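Local coordinates for ribosome-associated factor Y (Coxiella burnetii, PDB 3TQM), which probably binds ribosomes as a hibernation factor of the short HPF type, associating with 100S dimers of 70S ribosomes and so regulating translation, at residues 1-13 with 33-45. Residues are numbered along the deposited sequence; the frame is centred on the assembly and turned at random. Where two conformers were deposited one is given.
Sequences MHIQMTGQGVDIS and EISNIHIIFHINK. With SO4 (sulfate ion), chain E.
His2 to Gly7 pair in parallel with Asn36 to Phe41, the two strand axes 4.6 Å apart and 16° from parallel. Backbone bonds alternate across the seam: Ile37 N gives to His2 O, Gln4 N donates to Ile37 O at 2.8 Å, and the pattern runs on through Ile39, Thr6 and Phe41 to Gln8 N. On one face Gln4 and His38 stack. The Gln4 amide lies over the imidazole, the planes 15° apart and CD 3.5 Å from His38 CE1, carried by an extended chain whose chi1 of -178° sets CG opposite the backbone nitrogen. Thr6 OG1 meets the same ring at its edge, hydrogen-bonded to His38 NE2 at 2.9 Å, which should restrain the ring's rotation. The strands belong to a left-handed beta-alpha-beta crossover, the opening unit of the HPF/YfiA fold, and the connecting helix 14-24 covers the opposite face at Ile3, Met5 and Ile39. There Met5 SE comes to the edge of the Phe41 ring, 3.9 Å from CE1, a Met-aromatic contact, while Ile12 CD1 reaches Phe41 CD1 at 3.5 Å. Helix 70-89 touches Phe41 through Met70 and Val74. Past strand 2-8, Val10 CG1 packs on Ile43 CG2 at 3.4 Å.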
loop_
_atom_site.group_PDB
_atom_site.type_symbol
_atom_site.label_atom_id
_atom_site.label_comp_id
_atom_site.label_asym_id
_atom_site.label_seq_id
_atom_site.Cartn_x
_atom_site.Cartn_y
_atom_site.Cartn_z
HETATM N N MSE A 1 13.759 0.322 -3.790
HETATM C CA MSE A 1 12.391 0.832 -3.780
HETATM C C MSE A 1 12.243 2.001 -2.811
HETATM O O MSE A 1 12.745 1.958 -1.687
HETATM C CB MSE A 1 11.399 -0.274 -3.408
HETATM C CG MSE A 1 9.957 0.189 -3.389
HETATM SE SE MSE A 1 8.684 -1.254 -3.066
HETATM C CE MSE A 1 9.327 -1.868 -1.334
ATOM N N HIS A 2 11.549 3.043 -3.254
ATOM C CA HIS A 2 11.324 4.215 -2.426
ATOM C C HIS A 2 9.893 4.255 -1.891
ATOM O O HIS A 2 8.929 4.253 -2.660
ATOM C CB HIS A 2 11.636 5.491 -3.201
ATOM C CG HIS A 2 11.593 6.728 -2.360
ATOM N ND1 HIS A 2 12.320 6.864 -1.195
ATOM C CD2 HIS A 2 10.911 7.889 -2.511
ATOM C CE1 HIS A 2 12.087 8.053 -0.667
ATOM N NE2 HIS A 2 11.236 8.694 -1.446
ATOM N N ILE A 3 9.768 4.294 -0.567
ATOM C CA ILE A 3 8.465 4.290 0.088
ATOM C C ILE A 3 8.226 5.571 0.881
ATOM O O ILE A 3 9.001 5.918 1.772
ATOM C CB ILE A 3 8.326 3.089 1.040
ATOM C CG1 ILE A 3 8.362 1.777 0.252
ATOM C CG2 ILE A 3 7.039 3.191 1.843
ATOM C CD1 ILE A 3 8.256 0.547 1.122
ATOM N N GLN A 4 7.146 6.271 0.551
ATOM C CA GLN A 4 6.742 7.451 1.302
ATOM C C GLN A 4 5.389 7.214 1.960
ATOM O O GLN A 4 4.464 6.717 1.324
ATOM C CB GLN A 4 6.684 8.681 0.398
ATOM C CG GLN A 4 6.309 9.966 1.130
ATOM C CD GLN A 4 6.177 11.154 0.197
ATOM O OE1 GLN A 4 6.465 11.054 -0.997
ATOM N NE2 GLN A 4 5.738 12.287 0.736
HETATM N N MSE A 5 5.278 7.570 3.237
HETATM C CA MSE A 5 4.036 7.366 3.979
HETATM C C MSE A 5 3.507 8.668 4.573
HETATM O O MSE A 5 4.240 9.415 5.225
HETATM C CB MSE A 5 4.227 6.336 5.092
HETATM C CG MSE A 5 4.747 4.993 4.615
HETATM SE SE MSE A 5 4.523 3.612 5.973
HETATM C CE MSE A 5 5.583 2.199 5.140
ATOM N N THR A 6 2.226 8.932 4.350
ATOM C CA THR A 6 1.595 10.137 4.864
ATOM C C THR A 6 0.354 9.800 5.684
ATOM O O THR A 6 -0.538 9.091 5.218
ATOM C CB THR A 6 1.193 11.086 3.720
ATOM O OG1 THR A 6 2.342 11.393 2.918
ATOM C CG2 THR A 6 0.601 12.373 4.286
ATOM N N GLY A 7 0.310 10.302 6.913
ATOM C CA GLY A 7 -0.871 10.165 7.741
ATOM C C GLY A 7 -1.739 11.400 7.601
ATOM O O GLY A 7 -1.333 12.500 7.963
ATOM N N GLN A 8 -2.936 11.223 7.060
ATOM C CA GLN A 8 -3.849 12.342 6.896
ATOM C C GLN A 8 -4.866 12.367 8.031
ATOM O O GLN A 8 -5.876 11.664 7.996
ATOM C CB GLN A 8 -4.564 12.273 5.549
ATOM C CG GLN A 8 -5.361 13.523 5.231
ATOM C CD GLN A 8 -6.458 13.270 4.221
ATOM O OE1 GLN A 8 -6.909 12.137 4.046
ATOM N NE2 GLN A 8 -6.897 14.327 3.549
ATOM N N GLY A 9 -4.588 13.187 9.038
ATOM C CA GLY A 9 -5.435 13.278 10.210
ATOM C C GLY A 9 -5.117 12.170 11.190
ATOM O O GLY A 9 -5.834 11.967 12.171
ATOM N N VAL A 10 -4.032 11.452 10.918
ATOM C CA VAL A 10 -3.608 10.344 11.765
ATOM C C VAL A 10 -2.088 10.251 11.869
ATOM O O VAL A 10 -1.369 10.490 10.900
ATOM C CB VAL A 10 -4.166 9.004 11.255
ATOM C CG1 VAL A 10 -5.622 8.857 11.656
ATOM C CG2 VAL A 10 -4.007 8.904 9.746
ATOM N N ASP A 11 -1.609 9.909 13.059
ATOM C CA ASP A 11 -0.189 9.702 13.284
ATOM C C ASP A 11 0.157 8.242 13.043
ATOM O O ASP A 11 -0.326 7.356 13.747
ATOM C CB ASP A 11 0.192 10.090 14.715
ATOM C CG ASP A 11 0.145 11.586 14.947
ATOM O OD1 ASP A 11 -0.387 12.312 14.080
ATOM O OD2 ASP A 11 0.638 12.037 16.002
ATOM N N ILE A 12 0.992 7.993 12.044
ATOM C CA ILE A 12 1.452 6.646 11.751
ATOM C C ILE A 12 2.382 6.152 12.851
ATOM O O ILE A 12 3.497 6.653 12.999
ATOM C CB ILE A 12 2.197 6.602 10.407
ATOM C CG1 ILE A 12 1.320 7.189 9.295
ATOM C CG2 ILE A 12 2.623 5.176 10.084
ATOM C CD1 ILE A 12 2.048 7.400 7.983
ATOM N N SER A 13 1.918 5.180 13.627
ATOM C CA SER A 13 2.738 4.628 14.694
ATOM C C SER A 13 3.955 3.930 14.102
ATOM O O SER A 13 3.926 3.498 12.953
ATOM C CB SER A 13 1.929 3.651 15.555
ATOM O OG SER A 13 1.615 2.468 14.831
ATOM N N GLU A 33 10.495 -3.879 -10.106
ATOM C CA GLU A 33 10.243 -2.941 -11.190
ATOM C C GLU A 33 9.568 -1.685 -10.660
ATOM O O GLU A 33 9.390 -0.707 -11.387
ATOM C CB GLU A 33 9.393 -3.594 -12.273
ATOM C CG GLU A 33 10.027 -4.845 -12.847
ATOM C CD GLU A 33 9.218 -5.438 -13.975
ATOM O OE1 GLU A 33 8.474 -4.684 -14.637
ATOM O OE2 GLU A 33 9.326 -6.661 -14.198
ATOM N N ILE A 34 9.200 -1.721 -9.383
ATOM C CA ILE A 34 8.585 -0.580 -8.721
ATOM C C ILE A 34 9.629 0.463 -8.337
ATOM O O ILE A 34 10.646 0.141 -7.722
ATOM C CB ILE A 34 7.855 -1.013 -7.445
ATOM C CG1 ILE A 34 6.728 -1.989 -7.779
ATOM C CG2 ILE A 34 7.313 0.195 -6.707
ATOM C CD1 ILE A 34 6.004 -2.521 -6.556
ATOM N N SER A 35 9.370 1.716 -8.696
ATOM C CA SER A 35 10.281 2.806 -8.373
ATOM C C SER A 35 9.818 3.567 -7.134
ATOM O O SER A 35 10.592 3.763 -6.196
ATOM C CB SER A 35 10.405 3.765 -9.555
ATOM O OG SER A 35 9.164 4.367 -9.859
ATOM N N ASN A 36 8.558 3.993 -7.138
ATOM C CA ASN A 36 7.996 4.760 -6.028
ATOM C C ASN A 36 6.679 4.205 -5.493
ATOM O O ASN A 36 5.778 3.854 -6.256
ATOM C CB ASN A 36 7.779 6.219 -6.433
ATOM C CG ASN A 36 9.075 6.963 -6.655
ATOM O OD1 ASN A 36 9.753 7.353 -5.702
ATOM N ND2 ASN A 36 9.422 7.186 -7.920
ATOM N N ILE A 37 6.572 4.151 -4.173
ATOM C CA ILE A 37 5.319 3.808 -3.524
ATOM C C ILE A 37 4.963 4.898 -2.531
ATOM O O ILE A 37 5.722 5.164 -1.598
ATOM C CB ILE A 37 5.416 2.487 -2.756
ATOM C CG1 ILE A 37 5.800 1.347 -3.696
ATOM C CG2 ILE A 37 4.099 2.189 -2.054
ATOM C CD1 ILE A 37 5.616 -0.020 -3.082
ATOM N N HIS A 38 3.816 5.537 -2.731
ATOM C CA HIS A 38 3.339 6.523 -1.775
ATOM C C HIS A 38 2.073 6.015 -1.097
ATOM O O HIS A 38 1.053 5.790 -1.749
ATOM C CB HIS A 38 3.098 7.878 -2.442
ATOM C CG HIS A 38 2.922 9.003 -1.469
ATOM N ND1 HIS A 38 2.979 10.328 -1.844
ATOM C CD2 HIS A 38 2.689 9.000 -0.134
ATOM C CE1 HIS A 38 2.789 11.092 -0.785
ATOM N NE2 HIS A 38 2.611 10.312 0.267
ATOM N N ILE A 39 2.157 5.823 0.217
ATOM C CA ILE A 39 1.050 5.301 1.006
ATOM C C ILE A 39 0.413 6.399 1.847
ATOM O O ILE A 39 1.106 7.232 2.432
ATOM C CB ILE A 39 1.515 4.168 1.936
ATOM C CG1 ILE A 39 2.080 3.015 1.116
ATOM C CG2 ILE A 39 0.368 3.670 2.801
ATOM C CD1 ILE A 39 2.544 1.867 1.961
ATOM N N ILE A 40 -0.913 6.391 1.905
ATOM C CA ILE A 40 -1.646 7.380 2.679
ATOM C C ILE A 40 -2.638 6.724 3.634
ATOM O O ILE A 40 -3.593 6.073 3.208
ATOM C CB ILE A 40 -2.376 8.376 1.766
ATOM C CG1 ILE A 40 -1.370 9.105 0.872
ATOM C CG2 ILE A 40 -3.176 9.370 2.592
ATOM C CD1 ILE A 40 -1.973 10.216 0.057
ATOM N N PHE A 41 -2.389 6.894 4.929
ATOM C CA PHE A 41 -3.286 6.388 5.961
ATOM C C PHE A 41 -4.315 7.458 6.319
ATOM O O PHE A 41 -4.008 8.648 6.342
ATOM C CB PHE A 41 -2.504 6.006 7.213
ATOM C CG PHE A 41 -1.486 4.920 6.992
ATOM C CD1 PHE A 41 -0.224 5.221 6.508
ATOM C CD2 PHE A 41 -1.790 3.599 7.274
ATOM C CE1 PHE A 41 0.711 4.225 6.304
ATOM C CE2 PHE A 41 -0.861 2.600 7.073
ATOM C CZ PHE A 41 0.393 2.911 6.587
ATOM N N HIS A 42 -5.549 7.035 6.561
ATOM C CA HIS A 42 -6.559 7.962 7.039
ATOM C C HIS A 42 -7.766 7.229 7.589
ATOM O O HIS A 42 -8.043 6.089 7.224
ATOM C CB HIS A 42 -6.963 8.969 5.953
ATOM C CG HIS A 42 -7.279 8.347 4.629
ATOM N ND1 HIS A 42 -6.318 7.768 3.828
ATOM C CD2 HIS A 42 -8.447 8.240 3.953
ATOM C CE1 HIS A 42 -6.883 7.318 2.722
ATOM N NE2 HIS A 42 -8.174 7.593 2.773
ATOM N N ILE A 43 -8.472 7.896 8.489
ATOM C CA ILE A 43 -9.649 7.321 9.126
ATOM C C ILE A 43 -10.886 8.176 8.865
ATOM O O ILE A 43 -10.834 9.405 8.917
ATOM C CB ILE A 43 -9.445 7.099 10.643
ATOM C CG1 ILE A 43 -9.726 8.375 11.440
ATOM C CG2 ILE A 43 -8.043 6.567 10.922
ATOM C CD1 ILE A 43 -11.050 8.346 12.180
ATOM N N ASN A 44 -11.995 7.512 8.564
ATOM C CA ASN A 44 -13.273 8.186 8.409
ATOM C C ASN A 44 -14.286 7.553 9.354
ATOM O O ASN A 44 -14.934 6.560 9.016
ATOM C CB ASN A 44 -13.759 8.116 6.962
ATOM C CG ASN A 44 -14.987 8.975 6.719
ATOM O OD1 ASN A 44 -15.820 9.157 7.608
ATOM N ND2 ASN A 44 -15.107 9.504 5.508
ATOM N N LYS A 45 -14.406 8.140 10.542
ATOM C CA LYS A 45 -15.194 7.569 11.631
ATOM C C LYS A 45 -14.609 6.236 12.086
ATOM O O LYS A 45 -13.537 6.200 12.691
ATOM C CB LYS A 45 -16.667 7.422 11.233
ATOM C CG LYS A 45 -17.395 8.750 11.079
ATOM C CD LYS A 45 -18.850 8.548 10.696
ATOM C CE LYS A 45 -19.586 9.878 10.634
ATOM N NZ LYS A 45 -21.006 9.712 10.218
HETATM S S SO4 E . -1.788 2.079 16.610
HETATM O O1 SO4 E . -1.112 1.703 15.371
HETATM O O2 SO4 E . -1.280 1.278 17.721
HETATM O O3 SO4 E . -1.537 3.492 16.877
HETATM O O4 SO4 E . -3.223 1.858 16.471
#